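Local coordinates for AP endonuclease, family protein 2 (Mycobacterium smegmatis, PDB 5TNV) that binds magnesium in a xylose isomerase-like TIM barrel and may act as an endonuclease, at residues F156-D165 against E193-G201; S269-G277 against V309-I317. All coordinates share one frame; numbering follows the deposited sequence.

Interaction 1: residues F156-D165 against E193-G201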
loop_
_atom_site.group_PDB
_atom_site.type_symbol
_atom_site.label_atom_id
_atom_site.label_comp_id
_atom_site.label_asym_id
_atom_site.label_seq_id
_atom_site.Cartn_x
_atom_site.Cartn_y
_atom_site.Cartn_z
ATOM N N PHE A 156 9.190 -8.781 15.360
ATOM C CA PHE A 156 10.333 -9.438 16.022
ATOM C C PHE A 156 11.646 -8.755 15.696
ATOM O O PHE A 156 12.583 -8.830 16.494
ATOM C CB PHE A 156 10.363 -10.930 15.685
ATOM C CG PHE A 156 10.618 -11.284 14.224
ATOM C CD1 PHE A 156 11.901 -11.277 13.702
ATOM C CD2 PHE A 156 9.557 -11.664 13.390
ATOM C CE1 PHE A 156 12.126 -11.624 12.369
ATOM C CE2 PHE A 156 9.779 -12.013 12.072
ATOM C CZ PHE A 156 11.078 -11.978 11.583
ATOM N N TRP A 157 11.764 -8.174 14.501
ATOM C CA TRP A 157 13.029 -7.611 14.052
ATOM C C TRP A 157 13.339 -6.277 14.710
ATOM O O TRP A 157 14.431 -5.711 14.456
ATOM C CB TRP A 157 13.078 -7.470 12.529
ATOM C CG TRP A 157 11.986 -6.621 11.954
ATOM C CD1 TRP A 157 11.901 -5.261 11.921
ATOM C CD2 TRP A 157 10.792 -7.109 11.302
ATOM N NE1 TRP A 157 10.750 -4.853 11.317
ATOM C CE2 TRP A 157 10.038 -5.976 10.917
ATOM C CE3 TRP A 157 10.286 -8.380 11.050
ATOM C CZ2 TRP A 157 8.825 -6.090 10.254
ATOM C CZ3 TRP A 157 9.089 -8.501 10.396
ATOM C CH2 TRP A 157 8.368 -7.352 10.016
ATOM N N LEU A 158 12.472 -5.762 15.574
ATOM C CA LEU A 158 12.744 -4.505 16.251
ATOM C C LEU A 158 13.790 -4.629 17.335
ATOM O O LEU A 158 14.316 -3.589 17.755
ATOM C CB LEU A 158 11.453 -3.905 16.809
ATOM C CG LEU A 158 10.414 -3.536 15.777
ATOM C CD1 LEU A 158 9.164 -2.951 16.455
ATOM C CD2 LEU A 158 10.938 -2.550 14.718
ATOM N N VAL A 159 14.097 -5.840 17.794
ATOM C CA VAL A 159 15.178 -6.042 18.768
ATOM C C VAL A 159 16.003 -7.225 18.237
ATOM O O VAL A 159 15.493 -8.132 17.583
ATOM C CB VAL A 159 14.751 -6.227 20.210
ATOM C CG1 VAL A 159 13.907 -5.093 20.798
ATOM C CG2 VAL A 159 14.021 -7.534 20.324
ATOM N N GLN A 160 17.264 -7.210 18.543
ATOM C CA GLN A 160 18.163 -8.300 18.176
ATOM C C GLN A 160 17.828 -9.528 18.990
ATOM O O GLN A 160 17.556 -9.431 20.188
ATOM C CB GLN A 160 19.613 -7.855 18.455
ATOM C CG GLN A 160 20.649 -8.776 17.883
ATOM C CD GLN A 160 22.039 -8.233 18.086
ATOM O OE1 GLN A 160 22.623 -7.692 17.135
ATOM N NE2 GLN A 160 22.518 -8.325 19.297
ATOM N N GLY A 161 17.822 -10.669 18.369
ATOM C CA GLY A 161 17.612 -11.959 18.999
ATOM C C GLY A 161 18.855 -12.806 18.909
ATOM O O GLY A 161 19.965 -12.384 19.281
ATOM N N HIS A 162 18.744 -14.030 18.385
ATOM C CA HIS A 162 19.884 -14.901 18.176
ATOM C C HIS A 162 20.928 -14.204 17.278
ATOM O O HIS A 162 20.622 -13.612 16.240
ATOM C CB HIS A 162 19.430 -16.190 17.461
ATOM C CG HIS A 162 20.585 -17.004 16.936
ATOM N ND1 HIS A 162 21.392 -17.714 17.804
ATOM C CD2 HIS A 162 21.038 -17.150 15.667
ATOM C CE1 HIS A 162 22.305 -18.267 17.032
ATOM N NE2 HIS A 162 22.135 -17.949 15.754
ATOM N N VAL A 163 22.176 -14.362 17.658
ATOM C CA VAL A 163 23.336 -13.931 16.878
ATOM C C VAL A 163 24.236 -15.155 16.737
ATOM O O VAL A 163 24.545 -15.802 17.739
ATOM C CB VAL A 163 24.128 -12.765 17.505
ATOM C CG1 VAL A 163 25.296 -12.372 16.631
ATOM C CG2 VAL A 163 23.218 -11.587 17.805
ATOM N N ASP A 164 24.643 -15.501 15.516
ATOM C CA ASP A 164 25.465 -16.705 15.366
ATOM C C ASP A 164 26.739 -16.621 16.166
ATOM O O ASP A 164 27.387 -15.594 16.361
ATOM C CB ASP A 164 25.742 -16.985 13.887
ATOM C CG ASP A 164 24.710 -17.861 13.200
ATOM O OD1 ASP A 164 24.156 -18.760 13.867
ATOM O OD2 ASP A 164 24.521 -17.648 11.977
ATOM N N ASP A 165 27.149 -17.830 16.630
ATOM C CA ASP A 165 28.385 -18.007 17.366
ATOM C C ASP A 165 29.567 -18.137 16.416
ATOM O O ASP A 165 29.618 -19.093 15.601
ATOM C CB ASP A 165 28.242 -19.301 18.189
ATOM C CG ASP A 165 29.412 -19.611 19.127
ATOM O OD1 ASP A 165 30.482 -18.971 18.952
ATOM O OD2 ASP A 165 29.274 -20.506 19.979
ATOM N N GLU A 193 19.554 -19.255 3.185
ATOM C CA GLU A 193 18.718 -18.064 3.323
ATOM C C GLU A 193 19.423 -16.958 4.097
ATOM O O GLU A 193 19.686 -17.082 5.308
ATOM C CB GLU A 193 17.394 -18.462 4.004
ATOM C CG GLU A 193 16.428 -17.327 4.142
ATOM C CD GLU A 193 15.098 -17.779 4.755
ATOM O OE1 GLU A 193 14.845 -18.992 4.837
ATOM O OE2 GLU A 193 14.282 -16.873 5.121
ATOM N N MET A 194 19.661 -15.841 3.414
ATOM C CA MET A 194 20.219 -14.674 4.090
ATOM C C MET A 194 19.247 -14.160 5.129
ATOM O O MET A 194 18.049 -14.020 4.859
ATOM C CB MET A 194 20.558 -13.589 3.065
ATOM C CG MET A 194 21.685 -13.991 2.135
ATOM S SD MET A 194 22.161 -12.768 0.921
ATOM C CE MET A 194 22.666 -11.410 2.001
ATOM N N TYR A 195 19.767 -13.837 6.307
ATOM C CA TYR A 195 18.960 -13.453 7.475
ATOM C C TYR A 195 19.909 -12.702 8.411
ATOM O O TYR A 195 21.071 -13.094 8.583
ATOM C CB TYR A 195 18.290 -14.659 8.107
ATOM C CG TYR A 195 17.374 -14.354 9.280
ATOM C CD1 TYR A 195 17.912 -14.105 10.548
ATOM C CD2 TYR A 195 16.007 -14.302 9.144
ATOM C CE1 TYR A 195 17.125 -13.809 11.633
ATOM C CE2 TYR A 195 15.186 -14.050 10.239
ATOM C CZ TYR A 195 15.734 -13.797 11.452
ATOM O OH TYR A 195 14.906 -13.567 12.545
ATOM N N GLU A 196 19.409 -11.670 9.040
ATOM C CA GLU A 196 20.187 -10.798 9.918
ATOM C C GLU A 196 20.807 -11.545 11.088
ATOM O O GLU A 196 20.257 -12.475 11.687
ATOM C CB GLU A 196 19.284 -9.662 10.414
ATOM C CG GLU A 196 18.004 -10.073 11.120
ATOM C CD GLU A 196 16.793 -10.304 10.241
ATOM O OE1 GLU A 196 16.925 -10.696 9.075
ATOM O OE2 GLU A 196 15.633 -10.094 10.725
ATOM N N ASP A 197 22.000 -11.072 11.435
ATOM C CA ASP A 197 22.696 -11.508 12.656
ATOM C C ASP A 197 23.181 -12.942 12.553
ATOM O O ASP A 197 23.452 -13.574 13.588
ATOM C CB ASP A 197 21.863 -11.264 13.912
ATOM C CG ASP A 197 21.325 -9.853 14.042
ATOM O OD1 ASP A 197 22.077 -8.888 13.717
ATOM O OD2 ASP A 197 20.145 -9.705 14.443
ATOM N N THR A 198 23.313 -13.436 11.330
ATOM C CA THR A 198 23.828 -14.775 11.050
ATOM C C THR A 198 25.100 -14.726 10.236
ATOM O O THR A 198 25.525 -13.656 9.756
ATOM C CB THR A 198 22.799 -15.666 10.311
ATOM O OG1 THR A 198 22.688 -15.278 8.933
ATOM C CG2 THR A 198 21.445 -15.677 11.018
ATOM N N TYR A 199 25.680 -15.909 9.986
ATOM C CA TYR A 199 26.854 -16.008 9.131
ATOM C C TYR A 199 26.652 -15.366 7.762
ATOM O O TYR A 199 27.633 -15.013 7.107
ATOM C CB TYR A 199 27.289 -17.487 8.894
ATOM C CG TYR A 199 27.526 -18.240 10.200
ATOM C CD1 TYR A 199 28.470 -17.796 11.145
ATOM C CD2 TYR A 199 26.805 -19.385 10.501
ATOM C CE1 TYR A 199 28.681 -18.477 12.322
ATOM C CE2 TYR A 199 26.994 -20.043 11.684
ATOM C CZ TYR A 199 27.936 -19.613 12.589
ATOM O OH TYR A 199 28.049 -20.291 13.775
ATOM N N ILE A 200 25.407 -15.297 7.305
ATOM C CA ILE A 200 25.076 -14.792 5.973
ATOM C C ILE A 200 24.090 -13.613 6.091
ATOM O O ILE A 200 23.141 -13.461 5.324
ATOM C CB ILE A 200 24.606 -15.930 5.037
ATOM C CG1 ILE A 200 23.374 -16.657 5.575
ATOM C CG2 ILE A 200 25.794 -16.872 4.772
ATOM C CD1 ILE A 200 22.841 -17.747 4.654
ATOM N N GLY A 201 24.403 -12.720 7.040
ATOM C CA GLY A 201 23.566 -11.592 7.421
ATOM C C GLY A 201 23.902 -10.261 6.818
ATOM O O GLY A 201 23.254 -9.252 7.162
HETATM O O HOH W 1 18.619 -11.600 15.727
HETATM O O HOH W 2 19.572 -14.545 13.809
HETATM O O HOH W 3 25.729 -20.202 15.551
#
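Asp164 lays its carboxylate over one face of the Tyr199 ring, the two planes only 13° apart, so that acid and phenol are stacked although the side chains run at about a right angle to each other. The CB of Asp164 sits 3.7 Å from the Tyr199 ring centroid, a CH-pi contact over the face, while OD2 lies nearer the rim. That oxygen turns its anti lone pair to the backbone N of Tyr199, at 2.9 Å, and the second oxygen, OD1, takes a bond from His162 NE2 that arrives from above the carboxylate plane. With both oxygens held, the carboxylate has little freedom to rotate.

The phenol is fixed at its far end as well. Tyr199 OH donates to Asp165 O at 2.7 Å, and a water joins this hydroxyl to Asp164 OD1 and Asp165 N. Next to this stack the backbones meet directly, Asp164 N bonding to Asp197 O at 3.0 Å, with the CA of Val163 making a C-H...O contact to the same carbonyl. Asp197 is the third residue of a type II turn from Tyr195 to Thr198; one water ties its OD2 to Gly161 N and His162 O, while OD1 forms a salt bridge with Arg232. Thr198 OG1, placed between its own backbone N and carbonyl carbon (chi1 75°), donates to Tyr195 O and accepts from Ile200 N in an ST turn.

Closer to the metal, Phe156 CE1 comes 3.4 Å from Tyr195 OH, which bonds to Arg107. Glu193, ending strand 189-193, is a magnesium ligand. The contact thus joins two loops at the metal-binding end of the barrel, and the three donors to the Asp164 carboxylate, two N-H groups and a water, would be expected to favour its ionised form.

Interaction 2: residues S269-G277 against V309-I317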
loop_
_atom_site.group_PDB
_atom_site.type_symbol
_atom_site.label_atom_id
_atom_site.label_comp_id
_atom_site.label_asym_id
_atom_site.label_seq_id
_atom_site.Cartn_x
_atom_site.Cartn_y
_atom_site.Cartn_z
ATOM N N SER A 269 9.690 0.830 8.914
ATOM C CA SER A 269 9.416 -0.074 7.777
ATOM C C SER A 269 8.066 -0.730 7.985
ATOM O O SER A 269 7.608 -0.878 9.124
ATOM C CB SER A 269 10.512 -1.129 7.608
ATOM O OG SER A 269 10.500 -2.026 8.706
ATOM N N ALA A 270 7.445 -1.126 6.891
ATOM C CA ALA A 270 6.154 -1.812 6.922
ATOM C C ALA A 270 6.110 -2.857 5.830
ATOM O O ALA A 270 6.466 -2.565 4.675
ATOM C CB ALA A 270 4.974 -0.877 6.749
ATOM N N PRO A 271 5.642 -4.084 6.115
ATOM C CA PRO A 271 5.507 -5.065 5.027
ATOM C C PRO A 271 4.500 -4.571 4.011
ATOM O O PRO A 271 3.419 -4.122 4.364
ATOM C CB PRO A 271 5.035 -6.328 5.741
ATOM C CG PRO A 271 4.720 -5.988 7.100
ATOM C CD PRO A 271 5.205 -4.615 7.405
ATOM N N LEU A 272 4.848 -4.692 2.722
ATOM C CA LEU A 272 3.987 -4.273 1.647
ATOM C C LEU A 272 4.157 -5.208 0.455
ATOM O O LEU A 272 5.214 -5.857 0.338
ATOM C CB LEU A 272 4.328 -2.858 1.154
ATOM C CG LEU A 272 3.950 -1.703 2.089
ATOM C CD1 LEU A 272 4.507 -0.406 1.522
ATOM C CD2 LEU A 272 2.449 -1.612 2.276
ATOM N N PRO A 273 3.172 -5.254 -0.457
ATOM C CA PRO A 273 3.381 -5.933 -1.746
ATOM C C PRO A 273 4.695 -5.543 -2.409
ATOM O O PRO A 273 5.197 -4.424 -2.265
ATOM C CB PRO A 273 2.191 -5.466 -2.571
ATOM C CG PRO A 273 1.098 -5.223 -1.534
ATOM C CD PRO A 273 1.838 -4.678 -0.349
ATOM N N LEU A 274 5.222 -6.482 -3.200
ATOM C CA LEU A 274 6.406 -6.214 -3.992
ATOM C C LEU A 274 6.324 -4.875 -4.739
ATOM O O LEU A 274 7.313 -4.128 -4.756
ATOM C CB LEU A 274 6.709 -7.312 -5.015
ATOM C CG LEU A 274 6.971 -8.716 -4.454
ATOM C CD1 LEU A 274 7.293 -9.673 -5.590
ATOM C CD2 LEU A 274 8.053 -8.733 -3.396
ATOM N N LYS A 275 5.189 -4.584 -5.361
ATOM C CA LYS A 275 5.057 -3.394 -6.188
ATOM C C LYS A 275 5.228 -2.077 -5.424
ATOM O O LYS A 275 5.490 -1.064 -6.038
ATOM C CB LYS A 275 3.679 -3.411 -6.881
ATOM C CG LYS A 275 3.529 -2.379 -8.024
ATOM C CD LYS A 275 2.206 -2.486 -8.735
ATOM C CE LYS A 275 2.001 -3.742 -9.477
ATOM N NZ LYS A 275 0.736 -3.802 -10.222
ATOM N N TYR A 276 4.981 -2.096 -4.105
ATOM C CA TYR A 276 4.831 -0.850 -3.329
ATOM C C TYR A 276 5.945 -0.562 -2.370
ATOM O O TYR A 276 5.957 0.537 -1.788
ATOM C CB TYR A 276 3.490 -0.841 -2.564
ATOM C CG TYR A 276 2.269 -1.089 -3.377
ATOM C CD1 TYR A 276 2.159 -0.710 -4.726
ATOM C CD2 TYR A 276 1.197 -1.732 -2.803
ATOM C CE1 TYR A 276 1.009 -0.963 -5.452
ATOM C CE2 TYR A 276 0.058 -2.016 -3.539
ATOM C CZ TYR A 276 -0.051 -1.632 -4.857
ATOM O OH TYR A 276 -1.193 -1.935 -5.527
ATOM N N GLY A 277 6.861 -1.494 -2.110
ATOM C CA GLY A 277 7.896 -1.286 -1.135
ATOM C C GLY A 277 9.148 -0.625 -1.679
ATOM O O GLY A 277 9.158 -0.142 -2.824
ATOM N N VAL A 309 -1.280 -11.020 0.391
ATOM C CA VAL A 309 -0.176 -10.275 -0.220
ATOM C C VAL A 309 0.693 -11.208 -1.042
ATOM O O VAL A 309 1.087 -10.850 -2.166
ATOM C CB VAL A 309 0.626 -9.450 0.795
ATOM C CG1 VAL A 309 1.825 -8.832 0.111
ATOM C CG2 VAL A 309 -0.250 -8.387 1.443
ATOM N N CYS A 310 0.995 -12.401 -0.561
ATOM C CA CYS A 310 1.748 -13.352 -1.378
ATOM C C CYS A 310 1.064 -13.613 -2.720
ATOM O O CYS A 310 1.704 -13.709 -3.732
ATOM C CB CYS A 310 1.953 -14.680 -0.642
ATOM S SG CYS A 310 3.205 -14.580 0.692
ATOM N N ALA A 311 -0.271 -13.739 -2.724
ATOM C CA ALA A 311 -0.992 -13.985 -3.950
ATOM C C ALA A 311 -0.879 -12.813 -4.940
ATOM O O ALA A 311 -0.698 -13.034 -6.136
ATOM C CB ALA A 311 -2.458 -14.276 -3.658
ATOM N N GLU A 312 -0.975 -11.578 -4.448
ATOM C CA GLU A 312 -0.729 -10.429 -5.324
ATOM C C GLU A 312 0.700 -10.457 -5.826
ATOM O O GLU A 312 0.978 -10.136 -7.009
ATOM C CB GLU A 312 -1.040 -9.128 -4.613
ATOM C CG GLU A 312 -2.491 -8.871 -4.398
ATOM C CD GLU A 312 -2.885 -7.470 -3.961
ATOM O OE1 GLU A 312 -2.033 -6.683 -3.670
ATOM O OE2 GLU A 312 -4.116 -7.219 -3.913
ATOM N N ASN A 313 1.651 -10.807 -4.968
ATOM C CA ASN A 313 3.048 -10.863 -5.363
ATOM C C ASN A 313 3.299 -11.882 -6.446
ATOM O O ASN A 313 4.114 -11.641 -7.358
ATOM C CB ASN A 313 3.931 -11.121 -4.135
ATOM C CG ASN A 313 4.007 -9.923 -3.198
ATOM O OD1 ASN A 313 3.574 -8.812 -3.526
ATOM N ND2 ASN A 313 4.605 -10.144 -2.033
ATOM N N ARG A 314 2.594 -13.026 -6.419
ATOM C CA ARG A 314 2.762 -14.010 -7.474
ATOM C C ARG A 314 2.326 -13.422 -8.826
ATOM O O ARG A 314 3.020 -13.553 -9.834
ATOM C CB ARG A 314 1.950 -15.280 -7.175
ATOM C CG ARG A 314 1.854 -16.182 -8.405
ATOM C CD ARG A 314 1.013 -17.444 -8.166
ATOM N NE ARG A 314 0.683 -18.076 -9.480
ATOM C CZ ARG A 314 -0.256 -17.601 -10.260
ATOM N NH1 ARG A 314 -1.010 -16.606 -9.940
ATOM N NH2 ARG A 314 -0.422 -18.194 -11.420
ATOM N N GLU A 315 1.156 -12.778 -8.849
ATOM C CA GLU A 315 0.676 -12.181 -10.093
ATOM C C GLU A 315 1.658 -11.131 -10.599
ATOM O O GLU A 315 1.874 -10.999 -11.806
ATOM C CB GLU A 315 -0.719 -11.610 -9.916
ATOM C CG GLU A 315 -1.765 -12.679 -9.757
ATOM C CD GLU A 315 -3.168 -12.173 -9.586
ATOM O OE1 GLU A 315 -3.348 -10.964 -9.553
ATOM O OE2 GLU A 315 -4.093 -13.024 -9.457
ATOM N N TYR A 316 2.226 -10.352 -9.680
ATOM C CA TYR A 316 3.221 -9.340 -10.006
ATOM C C TYR A 316 4.434 -9.948 -10.680
ATOM O O TYR A 316 4.879 -9.469 -11.729
ATOM C CB TYR A 316 3.584 -8.612 -8.708
ATOM C CG TYR A 316 4.730 -7.639 -8.879
ATOM C CD1 TYR A 316 4.457 -6.339 -9.280
ATOM C CD2 TYR A 316 6.049 -7.966 -8.651
ATOM C CE1 TYR A 316 5.447 -5.408 -9.466
ATOM C CE2 TYR A 316 7.042 -7.030 -8.794
ATOM C CZ TYR A 316 6.741 -5.742 -9.204
ATOM O OH TYR A 316 7.755 -4.820 -9.333
ATOM N N ILE A 317 5.004 -10.975 -10.062
ATOM C CA ILE A 317 6.186 -11.636 -10.611
ATOM C C ILE A 317 5.871 -12.183 -12.000
ATOM O O ILE A 317 6.677 -12.058 -12.928
ATOM C CB ILE A 317 6.709 -12.736 -9.659
ATOM C CG1 ILE A 317 7.181 -12.153 -8.331
ATOM C CG2 ILE A 317 7.787 -13.577 -10.317
ATOM C CD1 ILE A 317 7.359 -13.167 -7.242
HETATM O O HOH W 4 6.023 -8.482 0.049
HETATM O O HOH W 5 3.282 -6.776 -5.671
HETATM O O HOH W 6 -0.822 -5.144 -5.381
#
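In this TIM barrel, Pro273 and Leu274, at the turn that follows strand 266-272, pack against the flank of the C-terminal helix 306-325, and the contact is mostly apolar with a single direct hydrogen bond.

The apolar part is built round Leu274. Its CD1 reaches 3.7 Å from both Tyr316 CD2 and Ile317 CG1. Pro273 sets its ring across Val309, CG against CG1 at 4.0 Å. Lys275 runs its aliphatic chain past the CD1 and CE1 margin of the Tyr316 ring, Leu274 meeting the CD2 margin, and Lys275 CE lies 3.6 Å from Tyr316 CD1; the bend at chi3 (-66°) brings CE back to the ring. Beyond this contact, the Lys275 ammonium pairs with Glu312 of the third subunit.

Water extends the polar part. One molecule links Leu272 O to Asn313 ND2 and another Lys275 N to Asn313 OD1, so both ends of the buried amide are engaged. A third lies between Tyr276 OH and Glu312 OE1, and Glu312 also pairs with Lys275 and Tyr276 of the second subunit. Lys275, Glu312 and Tyr316 therefore take part both in the helix packing and in the trimer interface, where Tyr316 OH bonds to Asp305 of the third subunit.

Leu274 also packs on the amide itself, its CG 3.4 Å from Asn313 CG. The direct bond runs from Leu274 N to Asn313 OD1, 2.9 Å long and nearly straight at 164°; the N-H approaches from above the plane of the amide carbonyl, 42° out of it.

How the interactions relate
Interaction 1 closes along the chain before interaction 2 opens, and their centres lie 23 Å apart in the same barrel. They touch where Trp157 NE1 comes 3.9 Å from Ser269 OG in a packing contact. Interaction 1 supplies Glu193 to the magnesium site, completed by Asp223 and His252, and its Tyr195 side chain is about 6 Å from the ion. Interaction 2 stands further back, the Leu274 side chain about 12 Å from the magnesium and about 9 Å from the side chains of Asp223 and His252. Arg229 connects the two regions, pairing with Glu196 and accepting, through its carbonyl, a bond from Ser269.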